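Local coordinates for protection of telomeres protein 1 (Schizosaccharomyces pombe, PDB 1QZH), which binds single-stranded telomeric DNA, protecting the 3' overhang at chromosome ends and regulating telomerase and telomere length, at residues E15-G20 and D75-T80; R130-P135 and R152-G157. All coordinates share one frame; numbering follows the deposited sequence.

Interaction 1 (E15-G20 and D75-T80); sequences ELLNAG and DPTCDT
The ring of Pro-76 presents one face to the end of Leu-17. Methyl CD1 of Leu-17 lies above the ring of Pro-76, set toward its CB-CG-CD side, 3.6 Å from both CB and CD of the proline. The carboxylate of Asp-75 meets the other methyl at a looser distance, with OD2 4.1 Å from CD2 of Leu-17. Beyond the leucine, OD1 of Asn-18 only grazes CG2 of Thr-77 at 4.1 Å, the two side chains running in opposite senses. Thr-77 places OG1 between its backbone N and carbonyl carbon (chi1 61°), which turns CG2 to the helix, 3.5 Å from CB of Leu-17. No hydrogen bond crosses the contact. The example illustrates how the last turn of a helix can pack on a loop of an OB-fold domain: helix 10-17 ends in a type I turn from Leu-17 to Gly-20, and the loop after strand 67-74 answers with a type I turn from Asp-75 to Cys-78. Within the latter, Thr-77 N makes a weak bond to OD1 of Asp-75 (127° at the hydrogen), the closure of an Asx turn. OD2 of Asp-75 and OG1 of Thr-77 take the backbone N-H groups of Ile-32 and Arg-33 at the start of helix 32-35, whose N-terminal end may help stabilise the carboxylate's negative charge.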
loop_
_atom_site.group_PDB
_atom_site.type_symbol
_atom_site.label_atom_id
_atom_site.label_comp_id
_atom_site.label_asym_id
_atom_site.label_seq_id
_atom_site.Cartn_x
_atom_site.Cartn_y
_atom_site.Cartn_z
ATOM N N GLU G 15 -13.506 10.941 -7.119
ATOM C CA GLU G 15 -14.388 11.594 -6.156
ATOM C C GLU G 15 -13.955 11.292 -4.720
ATOM O O GLU G 15 -13.666 12.198 -3.935
ATOM C CB GLU G 15 -15.825 11.103 -6.331
ATOM C CG GLU G 15 -16.419 11.257 -7.721
ATOM C CD GLU G 15 -17.826 10.677 -7.800
ATOM O OE1 GLU G 15 -18.708 11.149 -7.049
ATOM O OE2 GLU G 15 -18.050 9.746 -8.604
ATOM N N LEU G 16 -13.932 10.002 -4.388
ATOM C CA LEU G 16 -13.557 9.533 -3.058
ATOM C C LEU G 16 -12.214 10.093 -2.624
ATOM O O LEU G 16 -12.144 10.893 -1.690
ATOM C CB LEU G 16 -13.496 8.001 -3.029
ATOM C CG LEU G 16 -14.737 7.204 -3.446
ATOM C CD1 LEU G 16 -14.406 5.724 -3.440
ATOM C CD2 LEU G 16 -15.893 7.488 -2.504
ATOM N N LEU G 17 -11.154 9.665 -3.309
ATOM C CA LEU G 17 -9.789 10.097 -3.003
ATOM C C LEU G 17 -9.653 11.590 -2.748
ATOM O O LEU G 17 -9.107 11.995 -1.724
ATOM C CB LEU G 17 -8.829 9.688 -4.129
ATOM C CG LEU G 17 -8.621 8.184 -4.354
ATOM C CD1 LEU G 17 -7.706 7.961 -5.545
ATOM C CD2 LEU G 17 -8.026 7.550 -3.111
ATOM N N ASN G 18 -10.155 12.404 -3.671
ATOM C CA ASN G 18 -10.069 13.855 -3.534
ATOM C C ASN G 18 -10.794 14.393 -2.308
ATOM O O ASN G 18 -11.010 15.596 -2.194
ATOM C CB ASN G 18 -10.614 14.547 -4.784
ATOM C CG ASN G 18 -9.899 14.111 -6.046
ATOM O OD1 ASN G 18 -8.684 13.895 -6.041
ATOM N ND2 ASN G 18 -10.648 13.989 -7.142
ATOM N N ALA G 19 -11.164 13.508 -1.389
ATOM C CA ALA G 19 -11.853 13.921 -0.168
ATOM C C ALA G 19 -10.984 13.684 1.073
ATOM O O ALA G 19 -11.351 14.071 2.191
ATOM C CB ALA G 19 -13.174 13.169 -0.031
ATOM N N GLY G 20 -9.825 13.061 0.868
ATOM C CA GLY G 20 -8.942 12.765 1.979
ATOM C C GLY G 20 -9.278 11.379 2.489
ATOM O O GLY G 20 -8.609 10.410 2.146
ATOM N N ASP G 75 -1.066 6.382 -5.652
ATOM C CA ASP G 75 -2.486 6.385 -5.970
ATOM C C ASP G 75 -2.755 7.664 -6.769
ATOM O O ASP G 75 -1.933 8.586 -6.757
ATOM C CB ASP G 75 -3.369 6.274 -4.706
ATOM C CG ASP G 75 -3.576 7.590 -3.983
ATOM O OD1 ASP G 75 -3.368 8.671 -4.573
ATOM O OD2 ASP G 75 -3.985 7.532 -2.803
ATOM N N PRO G 76 -3.892 7.727 -7.490
ATOM C CA PRO G 76 -4.290 8.878 -8.315
ATOM C C PRO G 76 -3.979 10.269 -7.777
ATOM O O PRO G 76 -3.598 11.153 -8.540
ATOM C CB PRO G 76 -5.785 8.653 -8.510
ATOM C CG PRO G 76 -5.862 7.169 -8.621
ATOM C CD PRO G 76 -4.953 6.701 -7.495
ATOM N N THR G 77 -4.145 10.473 -6.475
ATOM C CA THR G 77 -3.876 11.778 -5.880
ATOM C C THR G 77 -2.407 12.197 -5.955
ATOM O O THR G 77 -2.036 13.254 -5.445
ATOM C CB THR G 77 -4.332 11.827 -4.401
ATOM O OG1 THR G 77 -3.613 10.852 -3.628
ATOM C CG2 THR G 77 -5.818 11.540 -4.304
ATOM N N CYS G 78 -1.578 11.365 -6.587
ATOM C CA CYS G 78 -0.143 11.646 -6.747
ATOM C C CYS G 78 0.207 11.913 -8.203
ATOM O O CYS G 78 -0.577 11.620 -9.106
ATOM C CB CYS G 78 0.706 10.460 -6.280
ATOM S SG CYS G 78 0.783 10.221 -4.511
ATOM N N ASP G 79 1.395 12.463 -8.433
ATOM C CA ASP G 79 1.841 12.720 -9.800
ATOM C C ASP G 79 2.454 11.401 -10.277
ATOM O O ASP G 79 3.198 10.766 -9.526
ATOM C CB ASP G 79 2.903 13.831 -9.840
ATOM C CG ASP G 79 3.018 14.597 -8.524
ATOM O OD1 ASP G 79 1.999 15.129 -8.033
ATOM O OD2 ASP G 79 4.141 14.675 -7.980
ATOM N N THR G 80 2.133 10.980 -11.502
ATOM C CA THR G 80 2.677 9.733 -12.047
ATOM C C THR G 80 4.201 9.795 -12.050
ATOM O O THR G 80 4.875 8.841 -12.447
ATOM C CB THR G 80 2.163 9.508 -13.457
#

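Interaction 2 (R130-P135 and R152-G157)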
loop_
_atom_site.group_PDB
_atom_site.type_symbol
_atom_site.label_atom_id
_atom_site.label_comp_id
_atom_site.label_asym_id
_atom_site.label_seq_id
_atom_site.Cartn_x
_atom_site.Cartn_y
_atom_site.Cartn_z
ATOM N N ARG G 130 -1.889 -5.875 9.051
ATOM C CA ARG G 130 -2.366 -6.936 8.158
ATOM C C ARG G 130 -2.382 -6.336 6.752
ATOM O O ARG G 130 -2.343 -5.111 6.607
ATOM C CB ARG G 130 -3.782 -7.387 8.564
ATOM C CG ARG G 130 -3.920 -7.927 9.979
ATOM C CD ARG G 130 -3.895 -9.469 10.022
ATOM N NE ARG G 130 -3.862 -10.009 11.389
ATOM C CZ ARG G 130 -2.813 -9.942 12.220
ATOM N NH1 ARG G 130 -1.668 -9.363 11.841
ATOM N NH2 ARG G 130 -2.913 -10.434 13.454
ATOM N N TYR G 131 -2.472 -7.161 5.714
ATOM C CA TYR G 131 -2.440 -6.616 4.352
ATOM C C TYR G 131 -3.064 -7.572 3.348
ATOM O O TYR G 131 -3.275 -8.739 3.637
ATOM C CB TYR G 131 -0.982 -6.398 3.913
ATOM C CG TYR G 131 -0.302 -7.711 3.516
ATOM C CD1 TYR G 131 -0.306 -8.159 2.201
ATOM C CD2 TYR G 131 0.283 -8.519 4.478
ATOM C CE1 TYR G 131 0.260 -9.406 1.857
ATOM C CE2 TYR G 131 0.850 -9.749 4.155
ATOM C CZ TYR G 131 0.833 -10.184 2.849
ATOM O OH TYR G 131 1.415 -11.395 2.560
ATOM N N ALA G 132 -3.330 -7.061 2.143
ATOM C CA ALA G 132 -3.831 -7.838 1.034
ATOM C C ALA G 132 -3.068 -7.351 -0.195
ATOM O O ALA G 132 -2.872 -6.144 -0.367
ATOM C CB ALA G 132 -5.325 -7.674 0.851
ATOM N N LEU G 133 -2.642 -8.292 -1.033
ATOM C CA LEU G 133 -1.877 -8.002 -2.247
ATOM C C LEU G 133 -2.593 -8.597 -3.465
ATOM O O LEU G 133 -3.088 -9.724 -3.403
ATOM C CB LEU G 133 -0.496 -8.659 -2.147
ATOM C CG LEU G 133 0.825 -7.933 -2.423
ATOM C CD1 LEU G 133 1.883 -9.024 -2.714
ATOM C CD2 LEU G 133 0.725 -6.968 -3.590
ATOM N N TRP G 134 -2.631 -7.851 -4.567
ATOM C CA TRP G 134 -3.263 -8.348 -5.789
ATOM C C TRP G 134 -2.246 -8.517 -6.910
ATOM O O TRP G 134 -1.103 -8.053 -6.800
ATOM C CB TRP G 134 -4.343 -7.385 -6.256
ATOM C CG TRP G 134 -5.605 -7.491 -5.473
ATOM C CD1 TRP G 134 -6.706 -8.248 -5.777
ATOM C CD2 TRP G 134 -5.921 -6.776 -4.275
ATOM N NE1 TRP G 134 -7.694 -8.039 -4.845
ATOM C CE2 TRP G 134 -7.246 -7.142 -3.912
ATOM C CE3 TRP G 134 -5.215 -5.860 -3.471
ATOM C CZ2 TRP G 134 -7.884 -6.619 -2.783
ATOM C CZ3 TRP G 134 -5.845 -5.338 -2.348
ATOM C CH2 TRP G 134 -7.177 -5.721 -2.010
ATOM N N PRO G 135 -2.647 -9.191 -8.009
ATOM C CA PRO G 135 -1.738 -9.392 -9.136
ATOM C C PRO G 135 -1.638 -8.090 -9.921
ATOM O O PRO G 135 -2.455 -7.181 -9.745
ATOM C CB PRO G 135 -2.433 -10.479 -9.955
ATOM C CG PRO G 135 -3.315 -11.171 -8.963
ATOM C CD PRO G 135 -3.851 -10.020 -8.172
ATOM N N ARG G 152 -0.623 -12.579 8.392
ATOM C CA ARG G 152 -1.154 -11.217 8.270
ATOM C C ARG G 152 -2.118 -11.034 7.087
ATOM O O ARG G 152 -2.591 -9.929 6.850
ATOM C CB ARG G 152 0.012 -10.225 8.112
ATOM C CG ARG G 152 1.143 -10.373 9.146
ATOM C CD ARG G 152 2.316 -9.428 8.820
ATOM N NE ARG G 152 3.336 -9.418 9.866
ATOM C CZ ARG G 152 3.284 -8.686 10.977
ATOM N NH1 ARG G 152 2.252 -7.884 11.218
ATOM N NH2 ARG G 152 4.280 -8.748 11.850
ATOM N N LEU G 153 -2.419 -12.104 6.381
ATOM C CA LEU G 153 -3.279 -12.062 5.181
ATOM C C LEU G 153 -4.787 -11.797 5.444
ATOM O O LEU G 153 -5.435 -12.507 6.203
ATOM C CB LEU G 153 -3.125 -13.382 4.446
ATOM C CG LEU G 153 -2.617 -13.324 2.996
ATOM C CD1 LEU G 153 -3.261 -14.410 2.159
ATOM C CD2 LEU G 153 -2.877 -11.954 2.401
ATOM N N MET G 154 -5.335 -10.763 4.781
ATOM C CA MET G 154 -6.727 -10.429 4.959
ATOM C C MET G 154 -7.573 -11.075 3.882
ATOM O O MET G 154 -7.172 -11.155 2.720
ATOM C CB MET G 154 -6.922 -8.914 4.974
ATOM C CG MET G 154 -5.805 -8.141 5.682
ATOM S SD MET G 154 -5.450 -6.528 4.960
ATOM C CE MET G 154 -7.098 -5.830 4.862
ATOM N N LYS G 155 -8.767 -11.526 4.259
ATOM C CA LYS G 155 -9.680 -12.023 3.266
ATOM C C LYS G 155 -10.378 -10.796 2.715
ATOM O O LYS G 155 -10.896 -9.969 3.481
ATOM C CB LYS G 155 -10.709 -13.010 3.858
ATOM C CG LYS G 155 -11.671 -13.578 2.825
ATOM C CD LYS G 155 -12.195 -14.959 3.221
ATOM C CE LYS G 155 -11.070 -15.905 3.585
ATOM N NZ LYS G 155 -11.571 -17.289 3.826
ATOM N N THR G 156 -10.411 -10.680 1.392
ATOM C CA THR G 156 -11.056 -9.508 0.779
ATOM C C THR G 156 -12.273 -9.897 -0.097
ATOM O O THR G 156 -12.420 -11.051 -0.505
ATOM C CB THR G 156 -10.039 -8.708 -0.051
ATOM O OG1 THR G 156 -9.427 -9.569 -1.018
ATOM C CG2 THR G 156 -8.967 -8.120 0.861
ATOM N N GLY G 157 -13.134 -8.914 -0.343
ATOM C CA GLY G 157 -14.327 -9.142 -1.138
ATOM C C GLY G 157 -14.284 -8.460 -2.491
ATOM O O GLY G 157 -13.229 -8.005 -2.933
HETATM O O HOH W 1 -10.628 -8.757 -3.085
#
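Tyr-131 carries CG in the cleft flanked by its own N and C (chi1 77°), which swings the ring back toward 152-157 although its CB points away. Methyl CD2 of Leu-153 then lies over one ring face, 4.1 Å from CE1 of Tyr-131, while CB of Arg-152 approaches CD2 of the Tyr-131 ring at 4.0 Å. Thr-156, with OG1 in the equivalent rotamer (chi1 55°), directs CG2 to the CB of Ala-132, 3.7 Å away, and leaves OG1 to donate to a water. That water in turn donates to Gly-157 O at 2.7 Å and lies in plane at the edge of the Trp-134 indole, where its bond to NE1 is weak; the main partner of NE1 is Glu-161. Met-154, bent at its second and third torsions, folds its thioether against the Tyr-131 backbone.

The backbones join in a single parallel beta bridge: Tyr-131 N donates to Arg-152 O (3.0 Å), and Met-154 N donates to Tyr-131 O (3.1 Å). NH1 of Arg-130 and NH1 of Arg-152 stand 4.2 Å apart, the two guanidinium planes turned 70° against each other. NH1 of Arg-152 is held by the carbonyl oxygens of Asp-127 and Phe-129, and the salt bridge from its NE to Asp-96 probably helps to offset the like charge.

In this OB-fold domain, strand 129-133 thus carries a partner on each edge. Arg-130, Ala-132 and Trp-134 bond to strand 106-110, Tyr-131 to the loop, and the loop continues through Gly-157, the N-cap, into helix 158-173, where Glu-160 and Ala-164 touch Trp-134.

From the N terminus, helix 10-17 supplies the first half of interaction 1, which closes only after strands 21-24, 27-30, 44-59 and 67-74 and helix 32-35 have passed; it thereby fastens the leading helix to a turn of the OB fold. The chain then builds strands 85-91 to 121-126. Interaction 2 closes a much shorter loop, free of helix and strand, and ties the edge of strand 129-133 to the segment leading into helix 158-173. The two closures follow in series, neither nested nor crossed. The centres of interactions 1 and 2 lie 21 Å apart, their nearest atoms about 12 Å, without touching. By nearest atoms, interaction 2 is about 8 Å from the bound DNA, interaction 1 about 17 Å.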